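Local coordinates for protein GDP-6-deoxy-D-mannose reductase (Pseudomonas aeruginosa, PDB 6X3B) that probably reduces GDP-4-dehydro-6-deoxy-D-mannose with the help of bound NADPH, a step toward GDP-rhamnose for the O-antigen of lipopolysaccharide, at residues A[60-70]-A[99-110]; A[86-97]-A[147-155]. All coordinates share one frame; numbering follows the deposited sequence.

Contact 1: A[60-70]-A[99-110]; sequences LLEPDSLGDLW and INLLGTLNLLQA. With NDP (NADPH dihydro-nicotinamide-adenine-dinucleotide phosphate), chain E.
Asn106 reaches from helix 93-114 to the backbone of Leu60, fastening the loop that walls the adenine end of the Rossmann-fold NADPH site. Its CG lies anti to its own carbonyl carbon (chi1 -69°), which carries the amide to the loop; ND2 gives a nearly straight bond (168°) to Leu60 O at 2.9 Å, in both the carbonyl and the amide plane. The same ND2 also donates to a water that in turn donates to Leu61 O, and the ring of Pro63 lies obliquely across the amide, CG 3.8 Å from Asn106 CG.

Toward the start of the helix segment Leu61 CD1 lies 4.0 Å from Ile99 CG1; toward its end Leu60 CD2 packs on Leu107 CB, and Leu66 CB meets Ala110 CB at 3.7 Å. The side chains of Trp70 and Leu107 cross at about a right angle, Leu107 CD1 meeting CZ2 at the ring edge near its plane; Ala110 CB is in the ring plane, 3.7 Å from CH2. Phe26 meets this indole edge-to-face. Where Leu60 and Gly103 face each other the backbones come close, and from there Leu60 N donates to adenine N1A of NADPH at 2.8 Å.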
# COMPACT_ATOMS: atom_id res chain seq x y z
N LEU A 60 6.65 6.86 -18.09
CA LEU A 60 7.03 6.08 -16.92
C LEU A 60 6.71 4.61 -17.09
O LEU A 60 7.33 3.76 -16.42
CB LEU A 60 6.35 6.65 -15.68
CG LEU A 60 6.95 7.99 -15.22
CD1 LEU A 60 6.10 8.67 -14.17
CD2 LEU A 60 8.35 7.78 -14.69
N LEU A 61 5.76 4.28 -17.97
CA LEU A 61 5.47 2.90 -18.32
C LEU A 61 6.52 2.25 -19.21
O LEU A 61 6.46 1.04 -19.41
CB LEU A 61 4.12 2.84 -19.05
CG LEU A 61 2.90 3.24 -18.23
CD1 LEU A 61 1.67 3.30 -19.12
CD2 LEU A 61 2.69 2.25 -17.11
N GLU A 62 7.47 3.02 -19.76
CA GLU A 62 8.43 2.49 -20.73
C GLU A 62 9.85 2.69 -20.20
O GLU A 62 10.42 3.78 -20.38
CB GLU A 62 8.26 3.17 -22.09
CG GLU A 62 7.37 2.41 -23.08
CD GLU A 62 8.05 1.16 -23.69
OE1 GLU A 62 9.28 1.17 -23.92
OE2 GLU A 62 7.33 0.16 -23.94
N PRO A 63 10.45 1.69 -19.55
CA PRO A 63 11.80 1.88 -19.01
C PRO A 63 12.84 2.38 -20.01
O PRO A 63 13.73 3.14 -19.62
CB PRO A 63 12.15 0.47 -18.48
CG PRO A 63 10.82 -0.10 -18.08
CD PRO A 63 9.83 0.43 -19.11
N ASP A 64 12.74 2.00 -21.29
CA ASP A 64 13.75 2.49 -22.25
C ASP A 64 13.69 4.00 -22.45
O ASP A 64 14.69 4.59 -22.86
CB ASP A 64 13.59 1.82 -23.61
CG ASP A 64 13.77 0.33 -23.54
OD1 ASP A 64 14.43 -0.15 -22.59
OD2 ASP A 64 13.23 -0.37 -24.43
N SER A 65 12.54 4.63 -22.20
CA SER A 65 12.46 6.08 -22.35
C SER A 65 13.06 6.84 -21.17
O SER A 65 13.20 8.06 -21.23
CB SER A 65 10.99 6.50 -22.54
OG SER A 65 10.27 6.56 -21.32
N LEU A 66 13.43 6.14 -20.09
CA LEU A 66 13.95 6.81 -18.90
C LEU A 66 15.47 6.83 -18.85
O LEU A 66 16.04 7.65 -18.13
CB LEU A 66 13.42 6.13 -17.63
CG LEU A 66 11.90 5.94 -17.64
CD1 LEU A 66 11.42 5.16 -16.41
CD2 LEU A 66 11.20 7.28 -17.69
N GLY A 67 16.13 5.98 -19.63
CA GLY A 67 17.56 5.77 -19.53
C GLY A 67 18.44 7.00 -19.45
O GLY A 67 19.22 7.13 -18.50
N ASP A 68 18.33 7.91 -20.43
CA ASP A 68 19.23 9.04 -20.56
C ASP A 68 18.61 10.36 -20.09
O ASP A 68 18.97 11.43 -20.61
CB ASP A 68 19.70 9.18 -22.00
CG ASP A 68 20.49 7.98 -22.49
OD1 ASP A 68 21.72 7.93 -22.26
OD2 ASP A 68 19.88 7.08 -23.12
N LEU A 69 17.71 10.32 -19.10
CA LEU A 69 17.06 11.54 -18.66
C LEU A 69 17.96 12.45 -17.82
O LEU A 69 17.61 13.61 -17.60
CB LEU A 69 15.80 11.20 -17.85
CG LEU A 69 14.60 10.78 -18.69
CD1 LEU A 69 13.50 10.25 -17.81
CD2 LEU A 69 14.08 11.95 -19.55
N TRP A 70 19.08 11.95 -17.31
CA TRP A 70 19.89 12.68 -16.33
C TRP A 70 21.34 12.76 -16.79
O TRP A 70 22.23 12.12 -16.22
CB TRP A 70 19.78 12.03 -14.94
CG TRP A 70 18.33 11.81 -14.56
CD1 TRP A 70 17.41 12.76 -14.24
CD2 TRP A 70 17.65 10.55 -14.55
NE1 TRP A 70 16.18 12.16 -13.99
CE2 TRP A 70 16.31 10.81 -14.17
CE3 TRP A 70 18.04 9.23 -14.78
CZ2 TRP A 70 15.36 9.79 -14.04
CZ3 TRP A 70 17.10 8.22 -14.66
CH2 TRP A 70 15.77 8.51 -14.28
N ILE A 99 0.50 2.94 -13.94
CA ILE A 99 1.15 4.25 -14.05
C ILE A 99 1.69 4.68 -12.69
O ILE A 99 2.85 5.09 -12.56
CB ILE A 99 0.16 5.30 -14.60
CG1 ILE A 99 -0.27 4.95 -16.03
CG2 ILE A 99 0.78 6.71 -14.48
CD1 ILE A 99 -1.29 5.91 -16.62
N ASN A 100 0.84 4.62 -11.66
CA ASN A 100 1.21 5.23 -10.40
C ASN A 100 2.14 4.35 -9.58
O ASN A 100 2.98 4.87 -8.83
CB ASN A 100 -0.03 5.59 -9.60
CG ASN A 100 -0.79 6.76 -10.20
OD1 ASN A 100 -0.33 7.39 -11.16
ND2 ASN A 100 -1.96 7.06 -9.64
N LEU A 101 2.03 3.03 -9.70
CA LEU A 101 2.89 2.16 -8.90
C LEU A 101 4.04 1.61 -9.73
O LEU A 101 5.21 1.79 -9.38
CB LEU A 101 2.08 1.02 -8.27
CG LEU A 101 2.92 0.06 -7.43
CD1 LEU A 101 3.53 0.82 -6.25
CD2 LEU A 101 2.01 -1.06 -6.94
N LEU A 102 3.72 0.91 -10.83
CA LEU A 102 4.78 0.37 -11.67
C LEU A 102 5.58 1.50 -12.32
O LEU A 102 6.78 1.35 -12.54
CB LEU A 102 4.20 -0.58 -12.71
CG LEU A 102 3.94 -2.01 -12.20
CD1 LEU A 102 5.25 -2.62 -11.71
CD2 LEU A 102 2.93 -2.03 -11.06
N GLY A 103 4.93 2.62 -12.64
CA GLY A 103 5.68 3.76 -13.17
C GLY A 103 6.66 4.32 -12.15
O GLY A 103 7.79 4.69 -12.49
N THR A 104 6.24 4.39 -10.89
CA THR A 104 7.16 4.83 -9.84
C THR A 104 8.31 3.85 -9.69
O THR A 104 9.48 4.26 -9.56
CB THR A 104 6.38 4.99 -8.54
OG1 THR A 104 5.46 6.07 -8.72
CG2 THR A 104 7.34 5.28 -7.37
N LEU A 105 8.02 2.55 -9.77
CA LEU A 105 9.09 1.56 -9.71
C LEU A 105 10.05 1.71 -10.88
O LEU A 105 11.27 1.63 -10.71
CB LEU A 105 8.51 0.15 -9.69
CG LEU A 105 9.58 -0.95 -9.83
CD1 LEU A 105 10.51 -1.04 -8.58
CD2 LEU A 105 8.92 -2.28 -10.11
N ASN A 106 9.52 1.92 -12.10
CA ASN A 106 10.42 2.10 -13.23
C ASN A 106 11.31 3.32 -13.02
O ASN A 106 12.51 3.27 -13.30
CB ASN A 106 9.63 2.23 -14.54
CG ASN A 106 8.96 0.94 -14.94
OD1 ASN A 106 9.39 -0.15 -14.54
ND2 ASN A 106 7.90 1.05 -15.74
N LEU A 107 10.74 4.42 -12.53
CA LEU A 107 11.55 5.60 -12.24
C LEU A 107 12.64 5.29 -11.21
O LEU A 107 13.80 5.67 -11.38
CB LEU A 107 10.65 6.72 -11.74
CG LEU A 107 11.36 7.97 -11.22
CD1 LEU A 107 12.11 8.65 -12.37
CD2 LEU A 107 10.30 8.87 -10.62
N LEU A 108 12.27 4.62 -10.11
CA LEU A 108 13.25 4.30 -9.08
C LEU A 108 14.38 3.45 -9.65
O LEU A 108 15.56 3.74 -9.42
CB LEU A 108 12.54 3.58 -7.93
CG LEU A 108 11.59 4.47 -7.12
CD1 LEU A 108 10.69 3.60 -6.21
CD2 LEU A 108 12.39 5.48 -6.27
N GLN A 109 14.05 2.44 -10.46
CA GLN A 109 15.08 1.58 -11.03
C GLN A 109 15.98 2.32 -12.01
O GLN A 109 17.19 2.08 -12.06
CB GLN A 109 14.43 0.37 -11.71
CG GLN A 109 13.70 -0.48 -10.70
CD GLN A 109 13.25 -1.77 -11.28
OE1 GLN A 109 12.56 -1.80 -12.32
NE2 GLN A 109 13.59 -2.87 -10.61
N ALA A 110 15.39 3.20 -12.84
CA ALA A 110 16.19 4.00 -13.76
C ALA A 110 17.16 4.91 -13.00
O ALA A 110 18.34 5.03 -13.35
CB ALA A 110 15.28 4.82 -14.67
PA NDP E . -1.78 16.36 -13.39
O1A NDP E . -2.69 15.24 -13.77
O2A NDP E . -2.21 17.76 -13.68
O5B NDP E . -0.34 16.11 -14.04
C5B NDP E . 0.15 14.75 -14.18
C4B NDP E . 1.51 14.78 -14.82
O4B NDP E . 2.01 13.42 -14.93
C3B NDP E . 1.58 15.38 -16.23
O3B NDP E . 2.74 16.19 -16.38
C2B NDP E . 1.62 14.14 -17.12
O2B NDP E . 2.30 14.42 -18.34
C1B NDP E . 2.44 13.19 -16.26
N9A NDP E . 2.25 11.79 -16.58
C8A NDP E . 1.08 11.08 -16.52
N7A NDP E . 1.21 9.83 -16.88
C5A NDP E . 2.55 9.70 -17.19
C6A NDP E . 3.33 8.61 -17.64
N6A NDP E . 2.79 7.41 -17.85
N1A NDP E . 4.65 8.82 -17.86
C2A NDP E . 5.14 10.04 -17.64
N3A NDP E . 4.51 11.14 -17.22
C4A NDP E . 3.21 10.90 -17.01
O3 NDP E . -1.45 16.24 -11.83
PN NDP E . -1.38 17.37 -10.69
O1N NDP E . -0.29 18.32 -11.03
O2N NDP E . -2.76 17.90 -10.48
O5D NDP E . -0.95 16.49 -9.42
C5D NDP E . 0.45 16.41 -9.07
C4D NDP E . 0.63 15.39 -7.98
O4D NDP E . -0.12 15.82 -6.81
C3D NDP E . 0.13 13.97 -8.31
O3D NDP E . 1.00 12.99 -7.76
C2D NDP E . -1.25 13.96 -7.65
O2D NDP E . -1.69 12.66 -7.32
C1D NDP E . -1.01 14.81 -6.40
N1N NDP E . -2.26 15.45 -5.89
C2N NDP E . -2.84 16.49 -6.56
C3N NDP E . -3.89 17.18 -6.03
C7N NDP E . -4.63 18.12 -6.91
O7N NDP E . -5.63 18.70 -6.49
N7N NDP E . -4.17 18.31 -8.15
C4N NDP E . -4.24 16.96 -4.60
C5N NDP E . -3.59 15.79 -4.00
C6N NDP E . -2.84 14.99 -4.74
P2B NDP E . 1.32 14.26 -19.61
O1X NDP E . 2.17 14.58 -20.82
O2X NDP E . 0.84 12.82 -19.62
O3X NDP E . 0.19 15.24 -19.43
O HOH W 1 6.12 -0.94 -17.00

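Contact 2: A[86-97]-A[147-155]. With NDP (NADPH dihydro-nicotinamide-adenine-dinucleotide phosphate), chain E.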
# COMPACT_ATOMS: atom_id res chain seq x y z
N VAL A 86 -9.71 10.57 -10.13
CA VAL A 86 -10.42 9.46 -9.51
C VAL A 86 -11.40 8.78 -10.47
O VAL A 86 -11.40 7.54 -10.54
CB VAL A 86 -11.09 9.92 -8.20
CG1 VAL A 86 -11.97 8.80 -7.62
CG2 VAL A 86 -10.00 10.35 -7.17
N PRO A 87 -12.21 9.50 -11.26
CA PRO A 87 -13.10 8.77 -12.18
C PRO A 87 -12.35 7.92 -13.19
O PRO A 87 -12.79 6.81 -13.49
CB PRO A 87 -13.91 9.89 -12.85
CG PRO A 87 -13.95 10.95 -11.83
CD PRO A 87 -12.55 10.93 -11.22
N GLU A 88 -11.20 8.39 -13.69
CA GLU A 88 -10.40 7.57 -14.60
C GLU A 88 -9.88 6.31 -13.92
O GLU A 88 -9.76 5.25 -14.55
CB GLU A 88 -9.24 8.42 -15.15
CG GLU A 88 -8.22 7.66 -15.99
CD GLU A 88 -8.82 7.00 -17.20
OE1 GLU A 88 -9.91 7.41 -17.66
OE2 GLU A 88 -8.19 6.05 -17.71
N ALA A 89 -9.54 6.41 -12.64
CA ALA A 89 -9.05 5.23 -11.92
C ALA A 89 -10.16 4.22 -11.73
O ALA A 89 -9.93 3.01 -11.83
CB ALA A 89 -8.45 5.64 -10.57
N PHE A 90 -11.38 4.68 -11.45
CA PHE A 90 -12.49 3.73 -11.38
C PHE A 90 -12.76 3.09 -12.73
O PHE A 90 -13.10 1.90 -12.81
CB PHE A 90 -13.75 4.43 -10.87
CG PHE A 90 -13.87 4.45 -9.37
CD1 PHE A 90 -13.97 3.28 -8.66
CD2 PHE A 90 -13.89 5.66 -8.69
CE1 PHE A 90 -14.10 3.30 -7.28
CE2 PHE A 90 -14.03 5.69 -7.32
CZ PHE A 90 -14.14 4.50 -6.61
N ARG A 91 -12.59 3.86 -13.81
CA ARG A 91 -12.83 3.33 -15.15
C ARG A 91 -11.83 2.25 -15.52
O ARG A 91 -12.19 1.24 -16.12
CB ARG A 91 -12.79 4.47 -16.18
CG ARG A 91 -13.29 4.04 -17.57
CD ARG A 91 -12.91 5.03 -18.68
NE ARG A 91 -11.47 5.16 -18.86
CZ ARG A 91 -10.71 4.30 -19.54
NH1 ARG A 91 -11.26 3.23 -20.12
NH2 ARG A 91 -9.41 4.50 -19.64
N ASP A 92 -10.55 2.46 -15.18
CA ASP A 92 -9.48 1.53 -15.55
C ASP A 92 -8.49 1.44 -14.39
O ASP A 92 -7.42 2.07 -14.40
CB ASP A 92 -8.78 1.99 -16.83
CG ASP A 92 -7.89 0.92 -17.44
OD1 ASP A 92 -7.64 -0.10 -16.78
OD2 ASP A 92 -7.42 1.11 -18.58
N PRO A 93 -8.83 0.67 -13.35
CA PRO A 93 -7.94 0.59 -12.17
C PRO A 93 -6.57 0.01 -12.48
O PRO A 93 -5.57 0.48 -11.94
CB PRO A 93 -8.73 -0.31 -11.19
CG PRO A 93 -10.17 -0.26 -11.66
CD PRO A 93 -10.10 -0.08 -13.17
N ALA A 94 -6.50 -0.99 -13.36
CA ALA A 94 -5.22 -1.58 -13.70
C ALA A 94 -4.27 -0.54 -14.27
O ALA A 94 -3.10 -0.47 -13.87
CB ALA A 94 -5.41 -2.72 -14.70
N ARG A 95 -4.77 0.30 -15.19
CA ARG A 95 -3.90 1.32 -15.78
C ARG A 95 -3.46 2.33 -14.74
O ARG A 95 -2.33 2.83 -14.80
CB ARG A 95 -4.62 2.03 -16.94
CG ARG A 95 -3.72 3.04 -17.66
CD ARG A 95 -4.05 3.10 -19.16
NE ARG A 95 -2.97 3.71 -19.94
CZ ARG A 95 -2.00 3.03 -20.56
NH1 ARG A 95 -1.97 1.70 -20.52
NH2 ARG A 95 -1.07 3.69 -21.23
N THR A 96 -4.34 2.69 -13.81
CA THR A 96 -3.91 3.62 -12.77
C THR A 96 -2.85 2.98 -11.87
O THR A 96 -1.87 3.63 -11.50
CB THR A 96 -5.13 4.10 -11.98
OG1 THR A 96 -5.82 5.08 -12.77
CG2 THR A 96 -4.73 4.74 -10.64
N LEU A 97 -3.01 1.69 -11.56
CA LEU A 97 -1.98 1.01 -10.78
C LEU A 97 -0.68 0.92 -11.55
O LEU A 97 0.39 1.14 -10.97
CB LEU A 97 -2.45 -0.38 -10.35
CG LEU A 97 -3.61 -0.36 -9.35
CD1 LEU A 97 -4.14 -1.79 -9.20
CD2 LEU A 97 -3.15 0.20 -7.99
N PRO A 147 -7.96 3.65 2.10
CA PRO A 147 -8.28 4.20 0.77
C PRO A 147 -9.58 3.65 0.23
O PRO A 147 -9.85 2.45 0.34
CB PRO A 147 -7.10 3.75 -0.11
CG PRO A 147 -6.04 3.38 0.83
CD PRO A 147 -6.66 2.95 2.10
N ARG A 148 -10.35 4.53 -0.42
CA ARG A 148 -11.70 4.19 -0.87
C ARG A 148 -11.84 4.18 -2.38
O ARG A 148 -12.95 3.94 -2.88
CB ARG A 148 -12.72 5.15 -0.27
CG ARG A 148 -12.72 5.17 1.24
CD ARG A 148 -13.67 6.24 1.76
NE ARG A 148 -15.06 5.85 1.54
CZ ARG A 148 -15.74 5.02 2.31
NH1 ARG A 148 -15.15 4.45 3.36
NH2 ARG A 148 -17.02 4.75 2.05
N ASN A 149 -10.78 4.42 -3.13
CA ASN A 149 -10.85 4.38 -4.58
C ASN A 149 -9.51 3.91 -5.11
O ASN A 149 -8.51 3.95 -4.39
CB ASN A 149 -11.22 5.77 -5.13
CG ASN A 149 -10.14 6.79 -4.88
OD1 ASN A 149 -9.06 6.67 -5.41
ND2 ASN A 149 -10.43 7.79 -4.05
N PRO A 150 -9.46 3.42 -6.35
CA PRO A 150 -8.18 2.87 -6.86
C PRO A 150 -7.06 3.89 -6.98
O PRO A 150 -5.89 3.51 -6.94
CB PRO A 150 -8.56 2.30 -8.24
CG PRO A 150 -10.08 2.22 -8.23
CD PRO A 150 -10.53 3.34 -7.36
N TYR A 151 -7.37 5.17 -7.19
CA TYR A 151 -6.31 6.18 -7.16
C TYR A 151 -5.68 6.25 -5.76
O TYR A 151 -4.46 6.21 -5.62
CB TYR A 151 -6.87 7.53 -7.56
CG TYR A 151 -6.03 8.72 -7.15
CD1 TYR A 151 -4.94 9.14 -7.93
CD2 TYR A 151 -6.34 9.44 -6.00
CE1 TYR A 151 -4.18 10.25 -7.56
CE2 TYR A 151 -5.59 10.54 -5.62
CZ TYR A 151 -4.51 10.94 -6.41
OH TYR A 151 -3.78 12.04 -6.03
N ALA A 152 -6.52 6.31 -4.72
CA ALA A 152 -5.97 6.39 -3.37
C ALA A 152 -5.22 5.11 -3.01
O ALA A 152 -4.17 5.17 -2.36
CB ALA A 152 -7.07 6.70 -2.36
N VAL A 153 -5.72 3.95 -3.47
CA VAL A 153 -5.00 2.69 -3.30
C VAL A 153 -3.61 2.77 -3.93
O VAL A 153 -2.60 2.44 -3.30
CB VAL A 153 -5.81 1.53 -3.91
CG1 VAL A 153 -4.96 0.26 -4.02
CG2 VAL A 153 -7.08 1.25 -3.06
N SER A 154 -3.54 3.26 -5.17
CA SER A 154 -2.26 3.33 -5.87
C SER A 154 -1.30 4.30 -5.20
O SER A 154 -0.08 4.06 -5.20
CB SER A 154 -2.48 3.71 -7.34
OG SER A 154 -2.74 5.10 -7.48
N LYS A 155 -1.80 5.39 -4.60
CA LYS A 155 -0.91 6.32 -3.91
C LYS A 155 -0.32 5.68 -2.65
O LYS A 155 0.88 5.80 -2.39
CB LYS A 155 -1.64 7.61 -3.54
CG LYS A 155 -2.23 8.37 -4.71
CD LYS A 155 -1.16 8.82 -5.72
CE LYS A 155 -0.78 10.26 -5.48
NZ LYS A 155 0.32 10.67 -6.38
PA NDP E . -1.78 16.36 -13.39
O1A NDP E . -2.69 15.24 -13.77
O2A NDP E . -2.21 17.76 -13.68
O5B NDP E . -0.34 16.11 -14.04
C5B NDP E . 0.15 14.75 -14.18
C4B NDP E . 1.51 14.78 -14.82
O4B NDP E . 2.01 13.42 -14.93
C3B NDP E . 1.58 15.38 -16.23
O3B NDP E . 2.74 16.19 -16.38
C2B NDP E . 1.62 14.14 -17.12
O2B NDP E . 2.30 14.42 -18.34
C1B NDP E . 2.44 13.19 -16.26
N9A NDP E . 2.25 11.79 -16.58
C8A NDP E . 1.08 11.08 -16.52
N7A NDP E . 1.21 9.83 -16.88
C5A NDP E . 2.55 9.70 -17.19
C6A NDP E . 3.33 8.61 -17.64
N6A NDP E . 2.79 7.41 -17.85
N1A NDP E . 4.65 8.82 -17.86
C2A NDP E . 5.14 10.04 -17.64
N3A NDP E . 4.51 11.14 -17.22
C4A NDP E . 3.21 10.90 -17.01
O3 NDP E . -1.45 16.24 -11.83
PN NDP E . -1.38 17.37 -10.69
O1N NDP E . -0.29 18.32 -11.03
O2N NDP E . -2.76 17.90 -10.48
O5D NDP E . -0.95 16.49 -9.42
C5D NDP E . 0.45 16.41 -9.07
C4D NDP E . 0.63 15.39 -7.98
O4D NDP E . -0.12 15.82 -6.81
C3D NDP E . 0.13 13.97 -8.31
O3D NDP E . 1.00 12.99 -7.76
C2D NDP E . -1.25 13.96 -7.65
O2D NDP E . -1.69 12.66 -7.32
C1D NDP E . -1.01 14.81 -6.40
N1N NDP E . -2.26 15.45 -5.89
C2N NDP E . -2.84 16.49 -6.56
C3N NDP E . -3.89 17.18 -6.03
C7N NDP E . -4.63 18.12 -6.91
O7N NDP E . -5.63 18.70 -6.49
N7N NDP E . -4.17 18.31 -8.15
C4N NDP E . -4.24 16.96 -4.60
C5N NDP E . -3.59 15.79 -4.00
C6N NDP E . -2.84 14.99 -4.74
P2B NDP E . 1.32 14.26 -19.61
O1X NDP E . 2.17 14.58 -20.82
O2X NDP E . 0.84 12.82 -19.62
O3X NDP E . 0.19 15.24 -19.43
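Pro150 opens helix 150-169, which carries the Tyr-x-x-x-Lys motif of the short-chain dehydrogenase superfamily as Tyr151 and Lys155, and its ring packs against both helix 86-91 and the start of helix 93-114. The first helix crosses segment 150-155 at 92°, whereas segment 93-97 runs alongside it at 26°.

Apolar contacts do the joining. Phe90 turns one ring face to Pro150, whose CD sits 3.7 Å from the ring centroid in a CH-pi contact, and Phe90 CZ reaches Asn149 CB. Pro93 CB touches Pro150 CB from the second helix. Ala89 CB presses on the backbone at Tyr151 N, 3.6 Å away, with Val86 CG2 beside Tyr151 CD2. Farther along, Leu97 CD2 lies against Ser154 CB at 3.6 Å, and Thr96 turns its methyl to the same serine, its OG1 being bonded to Gln83.

No hydrogen bond passes between the two segments; their polar side chains bond within their own segment, to neighbours or to the cofactor. Asn149 is the N-cap: with CG between its backbone N and carbonyl carbon (chi1 66°), OD1 folds back to accept from Ala152 N at 2.7 Å, while ND2 goes to Asp127.

Two residues of this helix bind the cofactor. Tyr151 has CG anti to the backbone N, and its ring leads away from Ala89 to the nicotinamide ribose, with OH hydrogen-bonded to O2D at 2.5 Å. Lys155 NZ donates to the same O2D and, at 2.8 Å, to O3D of the ribose.

In the fold
The two contacts have centres about 19 Å apart and share helix 93-114: its first turn serves contact 2, its later turns contact 1. Along the chain their segments alternate, 60-70, 86-97, 99-110 and 147-155, so the paired regions interlock within one Rossmann-fold domain. They meet directly where Asn100 ND2 probably hydrogen-bonds Ser154 OG and where Leu61 packs on Arg95. Both touch the same NADPH, contact 1 at the adenine and contact 2 at the nicotinamide ribose, so the shared helix ties together regions serving the two ends of the cofactor. Both also reach the second subunit, where Leu101 packs on Leu101 of that subunit and Phe90 on its Thr168.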